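Local coordinates for OmpT protein (Vibrio cholerae serotype O1, PDB 6EHD) that probably forms a diffusion channel in the outer membrane, a non-specific porin whose beta barrel lets ions and small solutes pass, at residues A[67-72]-A[86-91]; A[118-123]-A[139-144]; A[173-178]-A[187-192]. The protein carries 1 engineered substitution. All coordinates share one frame; numbering follows the deposited sequence.

Three places along one porin chain show how strands are joined in the barrel, at the root of an inserted loop and in an outlying hairpin. Contacts 1 and 2 have centres 12 Å apart and touch, with Trp-88 O 2.9 Å from Lys-123 NZ. Segments 86-91 and 118-123 bracket the excursion between strands 80-84 and 121-128, probably the inward-folding third loop of general porins. The Trp-88 side chain is about 4 Å from a bound MES, probably from the crystallisation liquor; that of Arg-69 is about 11 Å from that of Trp-325, a calcium-binding residue whose ion is absent here. Contact 3 is centred about 20 Å from contact 2 and 24 Å from contact 1.

Contact 1 of 3, residues A[67-72]-A[86-91]; sequences YVRNHI and KQWTTS
Lys-86 grips segment 67-72 with both backbone and side chain. It forms an antiparallel hydrogen-bonded pair with His-71: His-71 N gives a bond of 2.9 Å to Lys-86 O in the carbonyl plane, and Lys-86 N returns one to His-71 O. Its side chain, extended with CG trans to the backbone N (chi1 180°), runs past Arg-69 O until NZ bonds Val-68 O at 2.8 Å. These bonds bracket Arg-69 and Asn-70, which on the strand's other side both face Glu-57 of strand 50-59, a classic beta bulge. The Asn-70 amide lies over one face of the Trp-88 indole, ND2 3.4 Å above the ring plane near its centre, the planes 46° apart. Asn-70 ND2 also bonds Arg-69 O at 2.8 Å, from above the carbonyl plane, which fixes the amide's rotation; a water joins OD1 to Trp-88 N. Trp-88 CZ2 lies against a face of the Arg-69 guanidinium, 3.6 Å from NH1, and a second water links NH1 to Trp-88 NE1. Arg-69 NE and NH2 form salt bridges with Glu-57 and Asp-303. Strand 67-77 runs in the barrel between strands 50-59 and 80-84; strand 87-88 pairs with 117-118 and leads into helix 90-94, probably in the third loop.

Contact 2 of 3, residues A[118-123]-A[139-144]; sequences HDSQVK and FPEDNA
With OG trans to its own backbone N (chi1 179°), Ser-120 sends its hydroxyl toward Glu-141, whose side chain is extended beyond CG; the resulting bond from OG to Glu-141 OE1 is long and weak at 3.4 Å. The other oxygen of this carboxylate, OE2, forms a salt bridge with Lys-145, so the serine is its lesser partner. Phe-139 has CG on the side of its backbone N (chi1 -66°), which brings the ring edge up to Ser-120 O, 3.5 Å from CD2 and near the ring plane. The same carbonyl oxygen accepts a nearly straight bond from Phe-139 N at 3.0 Å. This is where the hairpin of strands 121-128 and 131-138 comes apart: beyond Phe-139 the chain enters the loop leading to strand 147-157 and makes a type I' turn from Glu-141 to Ala-144, while segment 118-123 bends at Asp-119 and Ser-120. Inside that bend, Ser-120 N bonds His-118 ND1 (3.2 Å), and NE2, across CE1 from ND1, bonds Gln-146 O. With the ring held at both nitrogens, CE1 at its edge lies 3.4 Å from Phe-139 O, a buried carbonyl oxygen near the ring plane with no hydrogen-bond partner in the model.

Contact 3 of 3, residues A[173-178]-A[187-192]; sequences AFKVGS and DIKADV
Lys-175 and Asp-187 meet on one face of a surface hairpin, the lysine running from its place opposite Lys-189 toward the aspartate. Its CB leaves the backbone across from Lys-189, the other half of a non-hydrogen-bonded pair, and lies 4.2 Å from Lys-189 NZ. CG and CD carry the chain onward, and CE comes against the Asp-187 carboxylate, 3.3 Å from OD1. A bend at chi4 (-98°) then leaves NZ 3.8 Å from OD1, a long salt bridge. On the other face, Phe-174 CB packs against Val-192 CG1, while Leu-113 touches both side chains. Between the faces the backbones knit together. Phe-174 and Ala-190 exchange two bonds, 2.8 Å from Phe-174 N to Ala-190 O and 3.1 Å from Ala-190 N to Phe-174 O. Further along, Val-176 and Gly-177 both face Ile-188 in a classic beta bulge: Val-176 N bonds Ile-188 O, whereas Ile-188 N reaches Gly-177 O at 3.0 Å from well above the carbonyl plane. The bulge shifts the register by one residue between strands 174-181 and 184-205. Lys-175 NZ and Lys-189 NZ, like charges, stand 6.4 Å apart. The lysine thus meets the carboxylate mainly through CE, and its ion pair is probably weak beside four backbone hydrogen bonds.

Contact 1 of 3, residues A[67-72]-A[86-91]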
loop_
_atom_site.group_PDB
_atom_site.type_symbol
_atom_site.label_atom_id
_atom_site.label_comp_id
_atom_site.label_asym_id
_atom_site.label_seq_id
_atom_site.Cartn_x
_atom_site.Cartn_y
_atom_site.Cartn_z
ATOM N N TYR A 67 -6.671 14.318 -12.356
ATOM C CA TYR A 67 -6.400 13.066 -13.039
ATOM C C TYR A 67 -7.153 11.939 -12.292
ATOM O O TYR A 67 -7.500 12.082 -11.127
ATOM C CB TYR A 67 -4.888 12.763 -13.147
ATOM C CG TYR A 67 -4.234 12.185 -11.875
ATOM C CD1 TYR A 67 -3.700 13.034 -10.896
ATOM C CD2 TYR A 67 -4.163 10.793 -11.650
ATOM C CE1 TYR A 67 -3.116 12.514 -9.732
ATOM C CE2 TYR A 67 -3.591 10.256 -10.490
ATOM C CZ TYR A 67 -3.058 11.124 -9.531
ATOM O OH TYR A 67 -2.471 10.656 -8.347
ATOM N N VAL A 68 -7.373 10.830 -12.980
ATOM C CA VAL A 68 -8.185 9.704 -12.465
ATOM C C VAL A 68 -7.333 8.774 -11.605
ATOM O O VAL A 68 -6.282 8.262 -12.072
ATOM C CB VAL A 68 -8.752 8.872 -13.648
ATOM C CG1 VAL A 68 -9.559 7.692 -13.089
ATOM C CG2 VAL A 68 -9.667 9.778 -14.476
ATOM N N ARG A 69 -7.734 8.567 -10.344
ATOM C CA ARG A 69 -6.954 7.643 -9.451
ATOM C C ARG A 69 -7.437 6.195 -9.590
ATOM O O ARG A 69 -6.618 5.255 -9.642
ATOM C CB ARG A 69 -7.054 8.064 -7.933
ATOM C CG ARG A 69 -6.056 9.182 -7.587
ATOM C CD ARG A 69 -6.412 9.786 -6.200
ATOM N NE ARG A 69 -6.372 8.865 -5.061
ATOM C CZ ARG A 69 -5.294 8.537 -4.358
ATOM N NH1 ARG A 69 -5.419 7.737 -3.323
ATOM N NH2 ARG A 69 -4.101 8.970 -4.670
ATOM N N ASN A 70 -8.769 6.035 -9.542
ATOM C CA ASN A 70 -9.451 4.711 -9.726
ATOM C C ASN A 70 -10.660 4.928 -10.619
ATOM O O ASN A 70 -11.302 5.985 -10.532
ATOM C CB ASN A 70 -9.992 4.191 -8.392
ATOM C CG ASN A 70 -8.952 3.294 -7.591
ATOM O OD1 ASN A 70 -9.378 2.591 -6.711
ATOM N ND2 ASN A 70 -7.672 3.291 -7.931
ATOM N N HIS A 71 -11.054 3.865 -11.361
ATOM C CA HIS A 71 -12.285 3.889 -12.195
ATOM C C HIS A 71 -12.757 2.420 -12.330
ATOM O O HIS A 71 -12.044 1.585 -12.897
ATOM C CB HIS A 71 -11.929 4.517 -13.563
ATOM C CG HIS A 71 -13.105 4.731 -14.476
ATOM N ND1 HIS A 71 -12.972 5.227 -15.761
ATOM C CD2 HIS A 71 -14.429 4.485 -14.311
ATOM C CE1 HIS A 71 -14.158 5.281 -16.345
ATOM N NE2 HIS A 71 -15.065 4.863 -15.480
ATOM N N ILE A 72 -13.898 2.137 -11.728
ATOM C CA ILE A 72 -14.305 0.765 -11.434
ATOM C C ILE A 72 -15.753 0.517 -11.878
ATOM O O ILE A 72 -16.660 1.320 -11.582
ATOM C CB ILE A 72 -14.195 0.496 -9.889
ATOM C CG1 ILE A 72 -12.779 0.767 -9.400
ATOM C CG2 ILE A 72 -14.489 -0.945 -9.553
ATOM C CD1 ILE A 72 -12.568 0.674 -7.867
ATOM N N LYS A 86 -9.354 0.486 -13.501
ATOM C CA LYS A 86 -8.076 1.062 -12.960
ATOM C C LYS A 86 -8.230 1.021 -11.421
ATOM O O LYS A 86 -9.124 1.698 -10.856
ATOM C CB LYS A 86 -7.898 2.499 -13.427
ATOM C CG LYS A 86 -6.628 3.135 -12.907
ATOM C CD LYS A 86 -6.401 4.569 -13.399
ATOM C CE LYS A 86 -4.937 4.942 -13.104
ATOM N NZ LYS A 86 -4.638 6.360 -13.398
ATOM N N GLN A 87 -7.389 0.187 -10.749
ATOM C CA GLN A 87 -7.597 -0.155 -9.338
ATOM C C GLN A 87 -6.262 -0.265 -8.583
ATOM O O GLN A 87 -5.219 -0.593 -9.182
ATOM C CB GLN A 87 -8.319 -1.550 -9.272
ATOM C CG GLN A 87 -9.740 -1.513 -9.830
ATOM C CD GLN A 87 -10.421 -2.829 -9.910
ATOM O OE1 GLN A 87 -11.170 -3.223 -8.975
ATOM N NE2 GLN A 87 -10.221 -3.555 -11.084
ATOM N N TRP A 88 -6.322 -0.128 -7.270
ATOM C CA TRP A 88 -5.135 -0.516 -6.428
ATOM C C TRP A 88 -4.935 -2.048 -6.523
ATOM O O TRP A 88 -5.958 -2.776 -6.728
ATOM C CB TRP A 88 -5.286 -0.069 -4.983
ATOM C CG TRP A 88 -5.621 1.385 -4.804
ATOM C CD1 TRP A 88 -6.700 1.866 -4.119
ATOM C CD2 TRP A 88 -5.031 2.498 -5.458
ATOM N NE1 TRP A 88 -6.755 3.216 -4.236
ATOM C CE2 TRP A 88 -5.738 3.633 -5.054
ATOM C CE3 TRP A 88 -3.951 2.654 -6.367
ATOM C CZ2 TRP A 88 -5.422 4.921 -5.516
ATOM C CZ3 TRP A 88 -3.620 3.940 -6.811
ATOM C CH2 TRP A 88 -4.354 5.050 -6.385
ATOM N N THR A 89 -3.717 -2.544 -6.303
ATOM C CA THR A 89 -3.514 -4.024 -6.223
ATOM C C THR A 89 -4.212 -4.669 -5.005
ATOM O O THR A 89 -4.441 -4.015 -3.955
ATOM C CB THR A 89 -2.029 -4.437 -6.256
ATOM O OG1 THR A 89 -1.352 -3.975 -5.078
ATOM C CG2 THR A 89 -1.313 -3.931 -7.495
ATOM N N THR A 90 -4.592 -5.937 -5.155
ATOM C CA THR A 90 -5.101 -6.761 -4.066
ATOM C C THR A 90 -4.034 -6.772 -2.880
ATOM O O THR A 90 -4.415 -6.664 -1.692
ATOM C CB THR A 90 -5.339 -8.234 -4.525
ATOM O OG1 THR A 90 -6.320 -8.245 -5.560
ATOM C CG2 THR A 90 -5.806 -9.108 -3.361
ATOM N N SER A 91 -2.761 -6.854 -3.269
ATOM C CA SER A 91 -1.648 -6.783 -2.253
ATOM C C SER A 91 -1.665 -5.487 -1.411
ATOM O O SER A 91 -1.359 -5.506 -0.178
ATOM C CB SER A 91 -0.270 -7.029 -2.936
ATOM O OG SER A 91 -0.105 -6.191 -4.086
HETATM O O HOH W 1 -7.695 5.686 -3.001
HETATM O O HOH W 2 -8.998 -0.043 -6.039
#

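Contact 2 of 3, residues A[118-123]-A[139-144]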
loop_
_atom_site.group_PDB
_atom_site.type_symbol
_atom_site.label_atom_id
_atom_site.label_comp_id
_atom_site.label_asym_id
_atom_site.label_seq_id
_atom_site.Cartn_x
_atom_site.Cartn_y
_atom_site.Cartn_z
ATOM N N HIS A 118 -2.446 -1.015 -10.993
ATOM C CA HIS A 118 -2.501 -1.549 -12.393
ATOM C C HIS A 118 -3.791 -1.050 -12.998
ATOM O O HIS A 118 -4.920 -1.159 -12.410
ATOM C CB HIS A 118 -2.385 -3.079 -12.417
ATOM C CG HIS A 118 -2.129 -3.703 -13.779
ATOM N ND1 HIS A 118 -3.067 -3.709 -14.802
ATOM C CD2 HIS A 118 -1.058 -4.407 -14.246
ATOM C CE1 HIS A 118 -2.538 -4.316 -15.863
ATOM N NE2 HIS A 118 -1.359 -4.813 -15.529
ATOM N N ASP A 119 -3.634 -0.427 -14.173
ATOM C CA ASP A 119 -4.744 0.266 -14.863
ATOM C C ASP A 119 -5.794 -0.631 -15.527
ATOM O O ASP A 119 -6.870 -0.166 -15.962
ATOM C CB ASP A 119 -4.184 1.193 -15.984
ATOM C CG ASP A 119 -3.398 2.387 -15.447
ATOM O OD1 ASP A 119 -3.319 2.567 -14.207
ATOM O OD2 ASP A 119 -2.813 3.136 -16.278
ATOM N N SER A 120 -5.508 -1.901 -15.673
ATOM C CA SER A 120 -6.508 -2.763 -16.272
ATOM C C SER A 120 -6.525 -4.117 -15.558
ATOM O O SER A 120 -5.908 -5.071 -16.041
ATOM C CB SER A 120 -6.260 -2.934 -17.792
ATOM O OG SER A 120 -7.261 -3.803 -18.275
ATOM N N GLN A 121 -7.254 -4.196 -14.422
ATOM C CA GLN A 121 -7.322 -5.429 -13.661
ATOM C C GLN A 121 -8.725 -5.933 -13.571
ATOM O O GLN A 121 -9.672 -5.141 -13.622
ATOM C CB GLN A 121 -6.888 -5.189 -12.181
ATOM C CG GLN A 121 -5.491 -4.915 -11.918
ATOM C CD GLN A 121 -5.228 -4.687 -10.380
ATOM O OE1 GLN A 121 -5.108 -5.636 -9.606
ATOM N NE2 GLN A 121 -5.127 -3.417 -9.992
ATOM N N VAL A 122 -8.836 -7.243 -13.362
ATOM C CA VAL A 122 -10.012 -7.859 -12.774
ATOM C C VAL A 122 -9.679 -8.303 -11.334
ATOM O O VAL A 122 -8.715 -9.057 -11.150
ATOM C CB VAL A 122 -10.457 -9.162 -13.465
ATOM C CG1 VAL A 122 -11.873 -9.475 -13.092
ATOM C CG2 VAL A 122 -10.233 -9.109 -14.941
ATOM N N LYS A 123 -10.524 -7.924 -10.358
ATOM C CA LYS A 123 -10.253 -8.275 -8.930
ATOM C C LYS A 123 -11.472 -9.011 -8.438
ATOM O O LYS A 123 -12.618 -8.702 -8.862
ATOM C CB LYS A 123 -9.922 -7.008 -8.091
ATOM C CG LYS A 123 -8.544 -6.416 -8.366
ATOM C CD LYS A 123 -8.262 -5.076 -7.645
ATOM C CE LYS A 123 -8.419 -5.148 -6.121
ATOM N NZ LYS A 123 -8.389 -3.736 -5.583
ATOM N N PHE A 139 -4.260 -7.364 -16.963
ATOM C CA PHE A 139 -4.075 -7.624 -18.451
ATOM C C PHE A 139 -2.863 -6.897 -19.020
ATOM O O PHE A 139 -2.832 -5.641 -18.993
ATOM C CB PHE A 139 -5.333 -7.195 -19.195
ATOM C CG PHE A 139 -6.523 -8.031 -18.862
ATOM C CD1 PHE A 139 -6.810 -9.193 -19.590
ATOM C CD2 PHE A 139 -7.351 -7.679 -17.823
ATOM C CE1 PHE A 139 -7.931 -9.960 -19.276
ATOM C CE2 PHE A 139 -8.451 -8.430 -17.509
ATOM C CZ PHE A 139 -8.751 -9.576 -18.219
ATOM N N PRO A 140 -1.808 -7.642 -19.478
ATOM C CA PRO A 140 -0.669 -6.911 -20.066
ATOM C C PRO A 140 -1.185 -6.491 -21.462
ATOM O O PRO A 140 -2.048 -7.185 -22.028
ATOM C CB PRO A 140 0.457 -7.952 -20.129
ATOM C CG PRO A 140 -0.231 -9.261 -20.181
ATOM C CD PRO A 140 -1.571 -9.102 -19.476
ATOM N N GLU A 141 -0.837 -5.331 -21.974
ATOM C CA GLU A 141 -1.606 -4.946 -23.183
ATOM C C GLU A 141 -0.701 -4.925 -24.360
ATOM O O GLU A 141 -0.203 -3.872 -24.758
ATOM C CB GLU A 141 -2.461 -3.718 -22.957
ATOM C CG GLU A 141 -3.790 -4.176 -22.347
ATOM C CD GLU A 141 -4.600 -3.064 -21.768
ATOM O OE1 GLU A 141 -5.719 -3.343 -21.296
ATOM O OE2 GLU A 141 -4.121 -1.915 -21.804
ATOM N N ASP A 142 -0.471 -6.148 -24.850
ATOM C CA ASP A 142 0.631 -6.463 -25.756
ATOM C C ASP A 142 1.911 -5.761 -25.234
ATOM O O ASP A 142 2.538 -4.980 -25.936
ATOM C CB ASP A 142 0.243 -6.094 -27.200
ATOM C CG ASP A 142 -1.058 -6.811 -27.677
ATOM O OD1 ASP A 142 -1.128 -8.063 -27.647
ATOM O OD2 ASP A 142 -2.020 -6.121 -28.086
ATOM N N ASN A 143 2.215 -6.009 -23.954
ATOM C CA ASN A 143 3.384 -5.466 -23.230
ATOM C C ASN A 143 3.379 -3.972 -22.907
ATOM O O ASN A 143 4.393 -3.458 -22.444
ATOM C CB ASN A 143 4.713 -5.846 -23.932
ATOM C CG ASN A 143 4.996 -7.337 -23.897
ATOM O OD1 ASN A 143 4.306 -8.119 -23.235
ATOM N ND2 ASN A 143 6.036 -7.733 -24.599
ATOM N N ALA A 144 2.258 -3.281 -23.113
ATOM C CA ALA A 144 2.135 -1.848 -22.726
ATOM C C ALA A 144 1.869 -1.659 -21.202
ATOM O O ALA A 144 2.018 -0.553 -20.653
ATOM C CB ALA A 144 1.019 -1.184 -23.538
#

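Contact 3 of 3, residues A[173-178]-A[187-192]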
loop_
_atom_site.group_PDB
_atom_site.type_symbol
_atom_site.label_atom_id
_atom_site.label_comp_id
_atom_site.label_asym_id
_atom_site.label_seq_id
_atom_site.Cartn_x
_atom_site.Cartn_y
_atom_site.Cartn_z
ATOM N N ALA A 173 10.290 -3.695 -19.263
ATOM C CA ALA A 173 11.167 -2.561 -19.496
ATOM C C ALA A 173 11.218 -1.625 -18.311
ATOM O O ALA A 173 10.883 -0.443 -18.401
ATOM C CB ALA A 173 10.709 -1.802 -20.744
ATOM N N PHE A 174 11.679 -2.141 -17.178
ATOM C CA PHE A 174 11.688 -1.364 -15.932
ATOM C C PHE A 174 12.959 -0.473 -15.870
ATOM O O PHE A 174 14.077 -0.981 -15.987
ATOM C CB PHE A 174 11.668 -2.317 -14.713
ATOM C CG PHE A 174 11.483 -1.618 -13.407
ATOM C CD1 PHE A 174 10.230 -1.128 -13.026
ATOM C CD2 PHE A 174 12.549 -1.438 -12.541
ATOM C CE1 PHE A 174 10.075 -0.457 -11.808
ATOM C CE2 PHE A 174 12.371 -0.821 -11.294
ATOM C CZ PHE A 174 11.131 -0.323 -10.937
ATOM N N LYS A 175 12.767 0.813 -15.632
ATOM C CA LYS A 175 13.859 1.756 -15.379
ATOM C C LYS A 175 14.419 1.633 -13.956
ATOM O O LYS A 175 13.825 2.089 -12.981
ATOM C CB LYS A 175 13.417 3.195 -15.635
ATOM C CG LYS A 175 14.542 4.229 -15.502
ATOM C CD LYS A 175 14.113 5.585 -16.073
ATOM C CE LYS A 175 15.270 6.482 -16.515
ATOM N NZ LYS A 175 15.632 7.498 -15.484
ATOM N N VAL A 176 15.584 1.005 -13.874
ATOM C CA VAL A 176 16.390 0.937 -12.651
ATOM C C VAL A 176 17.072 2.276 -12.303
ATOM O O VAL A 176 17.113 2.676 -11.116
ATOM C CB VAL A 176 17.427 -0.190 -12.791
ATOM C CG1 VAL A 176 18.495 -0.126 -11.708
ATOM C CG2 VAL A 176 16.714 -1.539 -12.819
ATOM N N GLY A 177 17.613 2.965 -13.314
ATOM C CA GLY A 177 18.379 4.212 -13.075
ATOM C C GLY A 177 19.113 4.729 -14.314
ATOM O O GLY A 177 18.628 4.567 -15.434
ATOM N N SER A 178 20.268 5.365 -14.118
ATOM C CA SER A 178 21.091 5.845 -15.259
ATOM C C SER A 178 22.572 5.745 -14.958
ATOM O O SER A 178 22.979 5.755 -13.791
ATOM C CB SER A 178 20.749 7.287 -15.652
ATOM O OG SER A 178 20.759 8.085 -14.506
ATOM N N ASP A 187 20.118 5.284 -19.948
ATOM C CA ASP A 187 19.190 4.663 -18.990
ATOM C C ASP A 187 19.512 3.180 -18.812
ATOM O O ASP A 187 19.755 2.487 -19.789
ATOM C CB ASP A 187 17.753 4.805 -19.488
ATOM C CG ASP A 187 17.183 6.197 -19.268
ATOM O OD1 ASP A 187 17.787 7.010 -18.530
ATOM O OD2 ASP A 187 16.096 6.472 -19.816
ATOM N N ILE A 188 19.513 2.695 -17.569
ATOM C CA ILE A 188 19.621 1.252 -17.298
ATOM C C ILE A 188 18.174 0.692 -17.217
ATOM O O ILE A 188 17.414 1.064 -16.299
ATOM C CB ILE A 188 20.361 0.962 -15.966
ATOM C CG1 ILE A 188 21.690 1.746 -15.826
ATOM C CG2 ILE A 188 20.634 -0.531 -15.827
ATOM C CD1 ILE A 188 22.121 1.952 -14.378
ATOM N N LYS A 189 17.788 -0.153 -18.179
ATOM C CA LYS A 189 16.473 -0.811 -18.176
ATOM C C LYS A 189 16.643 -2.310 -18.198
ATOM O O LYS A 189 17.607 -2.798 -18.760
ATOM C CB LYS A 189 15.601 -0.355 -19.341
ATOM C CG LYS A 189 15.510 1.155 -19.431
ATOM C CD LYS A 189 14.175 1.661 -19.937
ATOM C CE LYS A 189 14.154 3.184 -19.913
ATOM N NZ LYS A 189 12.769 3.710 -19.767
ATOM N N ALA A 190 15.711 -3.036 -17.563
ATOM C CA ALA A 190 15.781 -4.463 -17.453
ATOM C C ALA A 190 14.383 -5.069 -17.429
ATOM O O ALA A 190 13.412 -4.358 -17.139
ATOM C CB ALA A 190 16.553 -4.815 -16.207
ATOM N N ASP A 191 14.311 -6.322 -17.840
ATOM C CA ASP A 191 13.139 -7.177 -17.723
ATOM C C ASP A 191 13.196 -7.842 -16.317
ATOM O O ASP A 191 13.973 -8.781 -16.074
ATOM C CB ASP A 191 13.150 -8.203 -18.886
ATOM C CG ASP A 191 11.929 -9.122 -18.926
ATOM O OD1 ASP A 191 11.078 -9.191 -17.978
ATOM O OD2 ASP A 191 11.832 -9.867 -19.933
ATOM N N VAL A 192 12.373 -7.318 -15.381
ATOM C CA VAL A 192 12.447 -7.716 -13.947
ATOM C C VAL A 192 11.086 -8.287 -13.489
ATOM O O VAL A 192 10.030 -7.762 -13.863
ATOM C CB VAL A 192 12.955 -6.557 -13.075
ATOM C CG1 VAL A 192 12.153 -5.292 -13.279
ATOM C CG2 VAL A 192 12.988 -6.929 -11.578
#